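Local structure of ribose 5-phosphate isomerase RpiB (Thermoanaerobacter tengcongensis, 4EGS) at residues N44-E52 / V151-Y162; K69-P80 / H100-D109. The protein probably dephosphorylates phosphotyrosine through the N-terminal low molecular weight phosphatase domain described here, the whole protein also belonging to the LacAB/RpiB sugar isomerase family. One frame throughout, in Å; residues are numbered along the deposited sequence.

Interaction 1. Residues N44-E52 / V151-Y162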
loop_
_atom_site.group_PDB
_atom_site.type_symbol
_atom_site.label_atom_id
_atom_site.label_comp_id
_atom_site.label_asym_id
_atom_site.label_seq_id
_atom_site.Cartn_x
_atom_site.Cartn_y
_atom_site.Cartn_z
ATOM N N ASN A 44 -23.904 0.878 8.243
ATOM C CA ASN A 44 -22.870 -0.111 8.547
ATOM C C ASN A 44 -23.435 -1.496 8.871
ATOM O O ASN A 44 -23.084 -2.104 9.883
ATOM C CB ASN A 44 -21.967 0.384 9.682
ATOM C CG ASN A 44 -20.688 -0.416 9.798
ATOM O OD1 ASN A 44 -20.285 -1.091 8.851
ATOM N ND2 ASN A 44 -20.047 -0.354 10.960
ATOM N N THR A 45 -24.315 -1.985 8.005
ATOM C CA THR A 45 -24.964 -3.274 8.214
ATOM C C THR A 45 -24.797 -4.194 7.003
ATOM O O THR A 45 -24.615 -5.403 7.152
ATOM C CB THR A 45 -26.467 -3.093 8.573
ATOM O OG1 THR A 45 -26.609 -2.971 9.993
ATOM C CG2 THR A 45 -27.299 -4.275 8.105
ATOM N N CYS A 46 -24.829 -3.617 5.807
ATOM C CA CYS A 46 -24.795 -4.418 4.587
ATOM C C CYS A 46 -23.473 -4.346 3.815
ATOM O O CYS A 46 -22.651 -5.254 3.914
ATOM C CB CYS A 46 -25.981 -4.067 3.682
ATOM S SG CYS A 46 -27.593 -4.480 4.406
ATOM N N ARG A 47 -23.266 -3.274 3.055
ATOM C CA ARG A 47 -22.118 -3.194 2.149
ATOM C C ARG A 47 -20.771 -3.086 2.866
ATOM O O ARG A 47 -19.850 -3.853 2.584
ATOM C CB ARG A 47 -22.254 -2.015 1.185
ATOM C CG ARG A 47 -23.662 -1.686 0.749
ATOM C CD ARG A 47 -23.912 -0.208 0.978
ATOM N NE ARG A 47 -24.769 0.396 -0.034
ATOM C CZ ARG A 47 -25.428 1.536 0.141
ATOM N NH1 ARG A 47 -25.342 2.183 1.294
ATOM N NH2 ARG A 47 -26.182 2.024 -0.834
ATOM N N SER A 48 -20.655 -2.115 3.767
ATOM C CA SER A 48 -19.409 -1.901 4.507
ATOM C C SER A 48 -18.895 -3.133 5.264
ATOM O O SER A 48 -17.702 -3.420 5.211
ATOM C CB SER A 48 -19.508 -0.684 5.438
ATOM O OG SER A 48 -19.350 0.522 4.713
ATOM N N PRO A 49 -19.782 -3.861 5.973
ATOM C CA PRO A 49 -19.281 -5.101 6.577
ATOM C C PRO A 49 -18.847 -6.111 5.519
ATOM O O PRO A 49 -17.888 -6.852 5.738
ATOM C CB PRO A 49 -20.497 -5.635 7.340
ATOM C CG PRO A 49 -21.328 -4.435 7.613
ATOM C CD PRO A 49 -21.157 -3.558 6.413
ATOM N N MET A 50 -19.546 -6.132 4.389
ATOM C CA MET A 50 -19.205 -7.024 3.285
ATOM C C MET A 50 -17.904 -6.600 2.617
ATOM O O MET A 50 -17.017 -7.422 2.391
ATOM C CB MET A 50 -20.337 -7.075 2.253
ATOM C CG MET A 50 -21.548 -7.886 2.695
ATOM S SD MET A 50 -22.995 -7.647 1.639
ATOM C CE MET A 50 -22.479 -8.481 0.144
ATOM N N ALA A 51 -17.800 -5.312 2.301
ATOM C CA ALA A 51 -16.596 -4.764 1.690
ATOM C C ALA A 51 -15.384 -4.987 2.589
ATOM O O ALA A 51 -14.301 -5.322 2.114
ATOM C CB ALA A 51 -16.774 -3.284 1.398
ATOM N N GLU A 52 -15.580 -4.804 3.890
ATOM C CA GLU A 52 -14.530 -5.045 4.870
ATOM C C GLU A 52 -14.191 -6.527 4.951
ATOM O O GLU A 52 -13.023 -6.905 5.042
ATOM C CB GLU A 52 -14.970 -4.548 6.246
ATOM C CG GLU A 52 -14.054 -4.952 7.384
ATOM C CD GLU A 52 -14.695 -4.747 8.739
ATOM O OE1 GLU A 52 -14.024 -5.004 9.762
ATOM O OE2 GLU A 52 -15.874 -4.335 8.782
ATOM N N VAL A 151 -22.241 1.675 -5.119
ATOM C CA VAL A 151 -22.678 0.316 -4.835
ATOM C C VAL A 151 -23.991 0.410 -4.067
ATOM O O VAL A 151 -24.019 0.877 -2.930
ATOM C CB VAL A 151 -21.641 -0.462 -4.007
ATOM C CG1 VAL A 151 -22.111 -1.889 -3.777
ATOM C CG2 VAL A 151 -20.293 -0.454 -4.709
ATOM N N GLU A 152 -25.076 -0.028 -4.698
ATOM C CA GLU A 152 -26.420 0.198 -4.170
ATOM C C GLU A 152 -26.765 -0.669 -2.960
ATOM O O GLU A 152 -26.228 -1.762 -2.787
ATOM C CB GLU A 152 -27.462 0.003 -5.275
ATOM C CG GLU A 152 -27.155 0.753 -6.567
ATOM C CD GLU A 152 -27.386 2.253 -6.464
ATOM O OE1 GLU A 152 -27.817 2.730 -5.391
ATOM O OE2 GLU A 152 -27.139 2.959 -7.465
ATOM N N ASP A 153 -27.676 -0.164 -2.133
ATOM C CA ASP A 153 -28.101 -0.837 -0.910
ATOM C C ASP A 153 -28.960 -2.057 -1.226
ATOM O O ASP A 153 -29.994 -1.939 -1.885
ATOM C CB ASP A 153 -28.893 0.141 -0.032
ATOM C CG ASP A 153 -29.053 -0.341 1.402
ATOM O OD1 ASP A 153 -28.824 -1.538 1.674
ATOM O OD2 ASP A 153 -29.418 0.487 2.264
ATOM N N PRO A 154 -28.531 -3.238 -0.754
ATOM C CA PRO A 154 -29.311 -4.471 -0.902
ATOM C C PRO A 154 -30.353 -4.636 0.208
ATOM O O PRO A 154 -30.821 -5.746 0.435
ATOM C CB PRO A 154 -28.246 -5.560 -0.788
ATOM C CG PRO A 154 -27.237 -4.975 0.136
ATOM C CD PRO A 154 -27.195 -3.500 -0.189
ATOM N N TYR A 155 -30.715 -3.535 0.864
ATOM C CA TYR A 155 -31.654 -3.523 1.988
ATOM C C TYR A 155 -32.938 -4.315 1.712
ATOM O O TYR A 155 -33.766 -3.907 0.903
ATOM C CB TYR A 155 -32.005 -2.069 2.356
ATOM C CG TYR A 155 -32.161 -1.834 3.833
ATOM C CD1 TYR A 155 -33.428 -1.727 4.411
ATOM C CD2 TYR A 155 -31.038 -1.736 4.657
ATOM C CE1 TYR A 155 -33.580 -1.521 5.765
ATOM C CE2 TYR A 155 -31.172 -1.527 6.035
ATOM C CZ TYR A 155 -32.455 -1.425 6.576
ATOM O OH TYR A 155 -32.635 -1.223 7.928
ATOM N N GLY A 156 -33.104 -5.445 2.393
ATOM C CA GLY A 156 -34.323 -6.233 2.281
ATOM C C GLY A 156 -34.537 -6.867 0.919
ATOM O O GLY A 156 -35.611 -7.400 0.623
ATOM N N MET A 157 -33.504 -6.813 0.090
ATOM C CA MET A 157 -33.564 -7.373 -1.250
ATOM C C MET A 157 -33.309 -8.875 -1.215
ATOM O O MET A 157 -32.687 -9.378 -0.278
ATOM C CB MET A 157 -32.536 -6.681 -2.147
ATOM C CG MET A 157 -32.751 -5.184 -2.326
ATOM S SD MET A 157 -34.298 -4.773 -3.157
ATOM C CE MET A 157 -35.360 -4.373 -1.767
ATOM N N PRO A 158 -33.804 -9.599 -2.233
ATOM C CA PRO A 158 -33.536 -11.036 -2.364
ATOM C C PRO A 158 -32.039 -11.333 -2.398
ATOM O O PRO A 158 -31.249 -10.447 -2.728
ATOM C CB PRO A 158 -34.174 -11.382 -3.711
ATOM C CG PRO A 158 -35.274 -10.393 -3.861
ATOM C CD PRO A 158 -34.762 -9.122 -3.247
ATOM N N LEU A 159 -31.660 -12.565 -2.066
ATOM C CA LEU A 159 -30.251 -12.944 -1.961
ATOM C C LEU A 159 -29.449 -12.685 -3.233
ATOM O O LEU A 159 -28.261 -12.374 -3.168
ATOM C CB LEU A 159 -30.110 -14.411 -1.548
ATOM C CG LEU A 159 -29.581 -14.662 -0.135
ATOM C CD1 LEU A 159 -29.275 -16.138 0.067
ATOM C CD2 LEU A 159 -28.350 -13.813 0.137
ATOM N N GLU A 160 -30.102 -12.820 -4.384
ATOM C CA GLU A 160 -29.450 -12.570 -5.667
ATOM C C GLU A 160 -28.914 -11.145 -5.759
ATOM O O GLU A 160 -27.868 -10.902 -6.362
ATOM C CB GLU A 160 -30.407 -12.855 -6.825
ATOM C CG GLU A 160 -30.383 -14.297 -7.302
ATOM C CD GLU A 160 -29.081 -14.656 -7.991
ATOM O OE1 GLU A 160 -28.404 -13.737 -8.501
ATOM O OE2 GLU A 160 -28.732 -15.855 -8.023
ATOM N N VAL A 161 -29.635 -10.206 -5.153
ATOM C CA VAL A 161 -29.199 -8.816 -5.112
ATOM C C VAL A 161 -28.002 -8.677 -4.179
ATOM O O VAL A 161 -27.037 -7.981 -4.493
ATOM C CB VAL A 161 -30.326 -7.884 -4.639
ATOM C CG1 VAL A 161 -29.906 -6.428 -4.774
ATOM C CG2 VAL A 161 -31.592 -8.146 -5.429
ATOM N N TYR A 162 -28.075 -9.342 -3.028
ATOM C CA TYR A 162 -26.946 -9.411 -2.107
ATOM C C TYR A 162 -25.774 -10.089 -2.796
ATOM O O TYR A 162 -24.617 -9.729 -2.581
ATOM C CB TYR A 162 -27.320 -10.194 -0.848
ATOM C CG TYR A 162 -27.955 -9.366 0.247
ATOM C CD1 TYR A 162 -29.331 -9.196 0.308
ATOM C CD2 TYR A 162 -27.176 -8.765 1.227
ATOM C CE1 TYR A 162 -29.913 -8.446 1.310
ATOM C CE2 TYR A 162 -27.748 -8.012 2.233
ATOM C CZ TYR A 162 -29.116 -7.854 2.270
ATOM O OH TYR A 162 -29.690 -7.104 3.271
#
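A chi1 of -65° puts Cys46 SG beside its own backbone N, where it faces the hydroxyl end of Tyr162; bends at chi2 and chi3 carry the Arg47 guanidinium alongside the backbone of Val151 to Asp153. SG stops 3.5 Å from Tyr162 OH and approaches the ring obliquely, in a sulfur-aromatic contact. Pro154 wedges in between: its CB sits over the centre of the Tyr162 ring, 3.7 Å above the plane, and its CG touches Cys46 CB at 3.9 Å. At the edge of the same ring, Met50 SD lies 4.3 Å from Tyr162 CD2.

Arg47 NE makes a weak, strongly bent hydrogen bond to Val151 O (3.0 Å, 121° at the hydrogen). Asp153 lays its CB over one face of the guanidinium, 3.4 Å from Arg47 NH2. Asp153 OD2, 4.5 Å from Arg47 NH1, stands well out of the guanidinium plane, and no N-H points at it.

Arg47 closes the CX5R phosphate-binding loop that begins at Cys41, the predicted nucleophile. Asp153, the predicted proton donor, opens the Asp-Pro-Tyr loop. A bicarbonate, probably from the crystallisation liquor, occupies the pocket to which both belong, consistent with the active site of a low molecular weight tyrosine phosphatase.

Interaction 2. Residues K69-P80 / H100-D109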
loop_
_atom_site.group_PDB
_atom_site.type_symbol
_atom_site.label_atom_id
_atom_site.label_comp_id
_atom_site.label_asym_id
_atom_site.label_seq_id
_atom_site.Cartn_x
_atom_site.Cartn_y
_atom_site.Cartn_z
ATOM N N LYS A 69 -11.701 -1.628 7.945
ATOM C CA LYS A 69 -12.659 -1.339 9.002
ATOM C C LYS A 69 -13.901 -0.689 8.401
ATOM O O LYS A 69 -13.863 -0.178 7.281
ATOM C CB LYS A 69 -12.037 -0.444 10.075
ATOM C CG LYS A 69 -12.128 -1.002 11.495
ATOM C CD LYS A 69 -13.542 -0.895 12.068
ATOM C CE LYS A 69 -14.303 -2.215 11.985
ATOM N NZ LYS A 69 -15.747 -2.052 12.325
ATOM N N SER A 70 -15.002 -0.716 9.144
ATOM C CA SER A 70 -16.275 -0.211 8.644
ATOM C C SER A 70 -16.903 0.811 9.582
ATOM O O SER A 70 -16.554 0.885 10.760
ATOM C CB SER A 70 -17.250 -1.366 8.423
ATOM O OG SER A 70 -16.786 -2.247 7.421
ATOM N N ALA A 71 -17.836 1.590 9.042
ATOM C CA ALA A 71 -18.591 2.571 9.815
ATOM C C ALA A 71 -19.780 3.066 9.000
ATOM O O ALA A 71 -19.795 2.945 7.775
ATOM C CB ALA A 71 -17.702 3.739 10.218
ATOM N N GLY A 72 -20.777 3.618 9.683
ATOM C CA GLY A 72 -21.936 4.179 9.017
ATOM C C GLY A 72 -22.104 5.651 9.338
ATOM O O GLY A 72 -21.752 6.099 10.429
ATOM N N VAL A 73 -22.641 6.409 8.384
ATOM C CA VAL A 73 -22.854 7.840 8.581
ATOM C C VAL A 73 -23.975 8.094 9.585
ATOM O O VAL A 73 -24.009 9.134 10.242
ATOM C CB VAL A 73 -23.165 8.573 7.255
ATOM C CG1 VAL A 73 -22.040 8.365 6.252
ATOM C CG2 VAL A 73 -24.488 8.104 6.677
ATOM N N PHE A 74 -24.889 7.137 9.702
ATOM C CA PHE A 74 -25.984 7.238 10.657
ATOM C C PHE A 74 -26.395 5.849 11.133
ATOM O O PHE A 74 -27.560 5.461 11.039
ATOM C CB PHE A 74 -27.174 7.982 10.047
ATOM C CG PHE A 74 -28.066 8.630 11.067
ATOM C CD1 PHE A 74 -29.341 8.145 11.302
ATOM C CD2 PHE A 74 -27.621 9.719 11.798
ATOM C CE1 PHE A 74 -30.161 8.739 12.244
ATOM C CE2 PHE A 74 -28.435 10.316 12.741
ATOM C CZ PHE A 74 -29.706 9.825 12.963
ATOM N N ALA A 75 -25.419 5.111 11.649
ATOM C CA ALA A 75 -25.625 3.736 12.085
ATOM C C ALA A 75 -26.159 3.645 13.511
ATOM O O ALA A 75 -25.754 4.414 14.382
ATOM C CB ALA A 75 -24.322 2.958 11.972
ATOM N N PRO A 76 -27.083 2.702 13.749
ATOM C CA PRO A 76 -27.494 2.344 15.109
ATOM C C PRO A 76 -26.536 1.305 15.688
ATOM O O PRO A 76 -26.434 0.199 15.157
ATOM C CB PRO A 76 -28.885 1.744 14.903
ATOM C CG PRO A 76 -28.851 1.182 13.524
ATOM C CD PRO A 76 -27.904 2.034 12.723
ATOM N N GLU A 77 -25.836 1.661 16.760
ATOM C CA GLU A 77 -24.778 0.806 17.296
ATOM C C GLU A 77 -25.313 -0.506 17.868
ATOM O O GLU A 77 -26.445 -0.572 18.347
ATOM C CB GLU A 77 -23.944 1.562 18.341
ATOM C CG GLU A 77 -24.341 1.316 19.794
ATOM C CD GLU A 77 -23.616 0.129 20.408
ATOM O OE1 GLU A 77 -24.194 -0.524 21.304
ATOM O OE2 GLU A 77 -22.470 -0.151 19.993
ATOM N N GLY A 78 -24.490 -1.550 17.804
ATOM C CA GLY A 78 -24.833 -2.838 18.378
ATOM C C GLY A 78 -25.456 -3.815 17.399
ATOM O O GLY A 78 -25.584 -5.003 17.692
ATOM N N PHE A 79 -25.847 -3.315 16.232
ATOM C CA PHE A 79 -26.498 -4.144 15.223
ATOM C C PHE A 79 -25.491 -4.987 14.450
ATOM O O PHE A 79 -24.450 -4.488 14.028
ATOM C CB PHE A 79 -27.300 -3.274 14.253
ATOM C CG PHE A 79 -28.604 -2.780 14.815
ATOM C CD1 PHE A 79 -28.626 -1.903 15.888
ATOM C CD2 PHE A 79 -29.806 -3.183 14.262
ATOM C CE1 PHE A 79 -29.822 -1.446 16.403
ATOM C CE2 PHE A 79 -31.007 -2.728 14.772
ATOM C CZ PHE A 79 -31.014 -1.859 15.845
ATOM N N PRO A 80 -25.801 -6.276 14.259
ATOM C CA PRO A 80 -24.932 -7.149 13.468
ATOM C C PRO A 80 -25.073 -6.830 11.988
ATOM O O PRO A 80 -25.949 -6.049 11.614
ATOM C CB PRO A 80 -25.499 -8.539 13.750
ATOM C CG PRO A 80 -26.943 -8.294 14.017
ATOM C CD PRO A 80 -26.992 -6.986 14.756
ATOM N N HIS A 100 -19.277 -9.021 13.297
ATOM C CA HIS A 100 -19.393 -7.588 13.037
ATOM C C HIS A 100 -20.553 -6.972 13.812
ATOM O O HIS A 100 -21.585 -7.608 14.024
ATOM C CB HIS A 100 -19.551 -7.302 11.541
ATOM C CG HIS A 100 -19.744 -5.851 11.222
ATOM N ND1 HIS A 100 -18.689 -4.983 11.037
ATOM C CD2 HIS A 100 -20.870 -5.114 11.067
ATOM C CE1 HIS A 100 -19.156 -3.776 10.776
ATOM N NE2 HIS A 100 -20.476 -3.827 10.788
ATOM N N ARG A 101 -20.364 -5.731 14.242
ATOM C CA ARG A 101 -21.408 -4.979 14.916
ATOM C C ARG A 101 -21.421 -3.560 14.357
ATOM O O ARG A 101 -20.365 -2.965 14.138
ATOM C CB ARG A 101 -21.163 -4.956 16.425
ATOM C CG ARG A 101 -22.358 -5.396 17.259
ATOM C CD ARG A 101 -22.187 -6.810 17.800
ATOM N NE ARG A 101 -22.151 -7.815 16.742
ATOM C CZ ARG A 101 -21.990 -9.117 16.956
ATOM N NH1 ARG A 101 -21.849 -9.575 18.193
ATOM N NH2 ARG A 101 -21.968 -9.961 15.935
ATOM N N ALA A 102 -22.614 -3.026 14.116
ATOM C CA ALA A 102 -22.748 -1.700 13.517
ATOM C C ALA A 102 -22.145 -0.610 14.398
ATOM O O ALA A 102 -22.432 -0.532 15.592
ATOM C CB ALA A 102 -24.209 -1.395 13.215
ATOM N N LYS A 103 -21.302 0.224 13.800
ATOM C CA LYS A 103 -20.690 1.336 14.514
ATOM C C LYS A 103 -20.956 2.640 13.769
ATOM O O LYS A 103 -20.768 2.712 12.553
ATOM C CB LYS A 103 -19.179 1.128 14.631
ATOM C CG LYS A 103 -18.750 -0.298 14.923
ATOM C CD LYS A 103 -18.862 -0.640 16.397
ATOM C CE LYS A 103 -18.332 -2.041 16.654
ATOM N NZ LYS A 103 -18.287 -2.376 18.102
ATOM N N SER A 104 -21.393 3.665 14.495
ATOM C CA SER A 104 -21.571 4.988 13.907
ATOM C C SER A 104 -20.221 5.694 13.849
ATOM O O SER A 104 -19.426 5.609 14.787
ATOM C CB SER A 104 -22.583 5.813 14.708
ATOM O OG SER A 104 -22.803 7.079 14.108
ATOM N N LEU A 105 -19.964 6.378 12.740
ATOM C CA LEU A 105 -18.665 6.993 12.500
ATOM C C LEU A 105 -18.375 8.148 13.465
ATOM O O LEU A 105 -19.231 9.001 13.713
ATOM C CB LEU A 105 -18.560 7.456 11.043
ATOM C CG LEU A 105 -17.167 7.791 10.506
ATOM C CD1 LEU A 105 -16.994 7.237 9.102
ATOM C CD2 LEU A 105 -16.931 9.291 10.515
ATOM N N ARG A 106 -17.162 8.153 14.010
ATOM C CA ARG A 106 -16.734 9.179 14.954
ATOM C C ARG A 106 -15.530 9.923 14.390
ATOM O O ARG A 106 -15.383 10.053 13.177
ATOM C CB ARG A 106 -16.357 8.541 16.290
ATOM C CG ARG A 106 -17.235 7.373 16.692
ATOM C CD ARG A 106 -16.486 6.430 17.619
ATOM N NE ARG A 106 -17.081 5.097 17.641
ATOM C CZ ARG A 106 -16.847 4.160 16.727
ATOM N NH1 ARG A 106 -16.035 4.411 15.710
ATOM N NH2 ARG A 106 -17.429 2.972 16.826
ATOM N N GLU A 107 -14.665 10.405 15.275
ATOM C CA GLU A 107 -13.436 11.057 14.841
ATOM C C GLU A 107 -12.261 10.094 14.976
ATOM O O GLU A 107 -11.201 10.300 14.385
ATOM C CB GLU A 107 -13.179 12.327 15.652
ATOM C CG GLU A 107 -12.439 13.406 14.876
ATOM C CD GLU A 107 -11.869 14.487 15.770
ATOM O OE1 GLU A 107 -11.612 15.603 15.269
ATOM O OE2 GLU A 107 -11.666 14.220 16.972
ATOM N N GLU A 108 -12.466 9.035 15.754
ATOM C CA GLU A 108 -11.433 8.034 15.997
ATOM C C GLU A 108 -11.096 7.254 14.731
ATOM O O GLU A 108 -9.933 6.932 14.481
ATOM C CB GLU A 108 -11.891 7.065 17.092
ATOM C CG GLU A 108 -10.873 6.836 18.199
ATOM C CD GLU A 108 -11.402 5.929 19.296
ATOM O OE1 GLU A 108 -11.237 6.273 20.486
ATOM O OE2 GLU A 108 -11.979 4.870 18.969
ATOM N N ASP A 109 -12.118 6.955 13.935
ATOM C CA ASP A 109 -11.948 6.128 12.744
ATOM C C ASP A 109 -11.300 6.885 11.586
ATOM O O ASP A 109 -10.503 6.320 10.839
ATOM C CB ASP A 109 -13.290 5.540 12.295
ATOM C CG ASP A 109 -14.413 5.836 13.266
ATOM O OD1 ASP A 109 -14.449 6.960 13.810
ATOM O OD2 ASP A 109 -15.259 4.946 13.489
#
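Arg101 lies across the turn Pro76 to Phe79, and its side chain can be followed outward along that turn. CB passes Phe79 O at 4.1 Å. CG comes closer to the turn, 3.3 Å from Gly78 O, and CD continues past the same carbonyl. Bends at chi2 and chi3 then fold the chain back on its own backbone, where NE donates to His100 O at 2.8 Å. That donor stands 51° out of the carbonyl plane, and NH2 adds a weak second bond to the same oxygen, which helps fix how the guanidinium is turned. Its outer end rests near the Pro80 ring.

Behind this side chain the two backbones are laced together. Gly78 N meets Ala102 O in the carbonyl plane, on a lone pair, at 3.2 Å. Further along, Gly72 bridges Ser104 through the two neighbours of Ser104: Gly72 N donates to Lys103 O (3.0 Å), and Leu105 N donates to Gly72 O (2.9 Å). Ala102 points its methyl into the turn, against Pro76 O and the CB of Phe79.

At the strand end, Leu105 CD1 packs on Ala71 CB at 3.7 Å. His100, with its ring swung away from its backbone N (chi1 177°), brings CE1 to 3.9 Å from Ser70 CB, and Lys69 NZ comes up obliquely to the same ring.

Strand 67-72 is an outermost strand of the four-stranded parallel sheet, hydrogen-bonded along one side to strand 36-41. The 100-105 loop runs past its C-terminal end before entering helix 108-112. Leu105 reaches over to Val40 of strand 36-41, while His100 packs against Pro49 of helix 47-61.

The centres of the two interactions lie about 15 Å apart in a single phosphatase domain, and they touch where helix 47-61 meets strand 67-72, the next element in the chain, and where the loop ahead of that helix meets His100. Ser70 OG probably hydrogen-bonds Glu52 OE2 at 2.7 Å, and His100 NE2 probably does the same with Asn44 O at 3.3 Å. Along the chain, 69-80 and 100-109 are nested inside the long loop that 44-52 and 151-162 close. Interaction 1 thus joins the two loops of the predicted active site, while interaction 2 lays the 100-105 loop along the C-terminal end of the edge strand and the turn after it, with His100 and Ser70 tying that edge to the phosphate-binding loop and its helix.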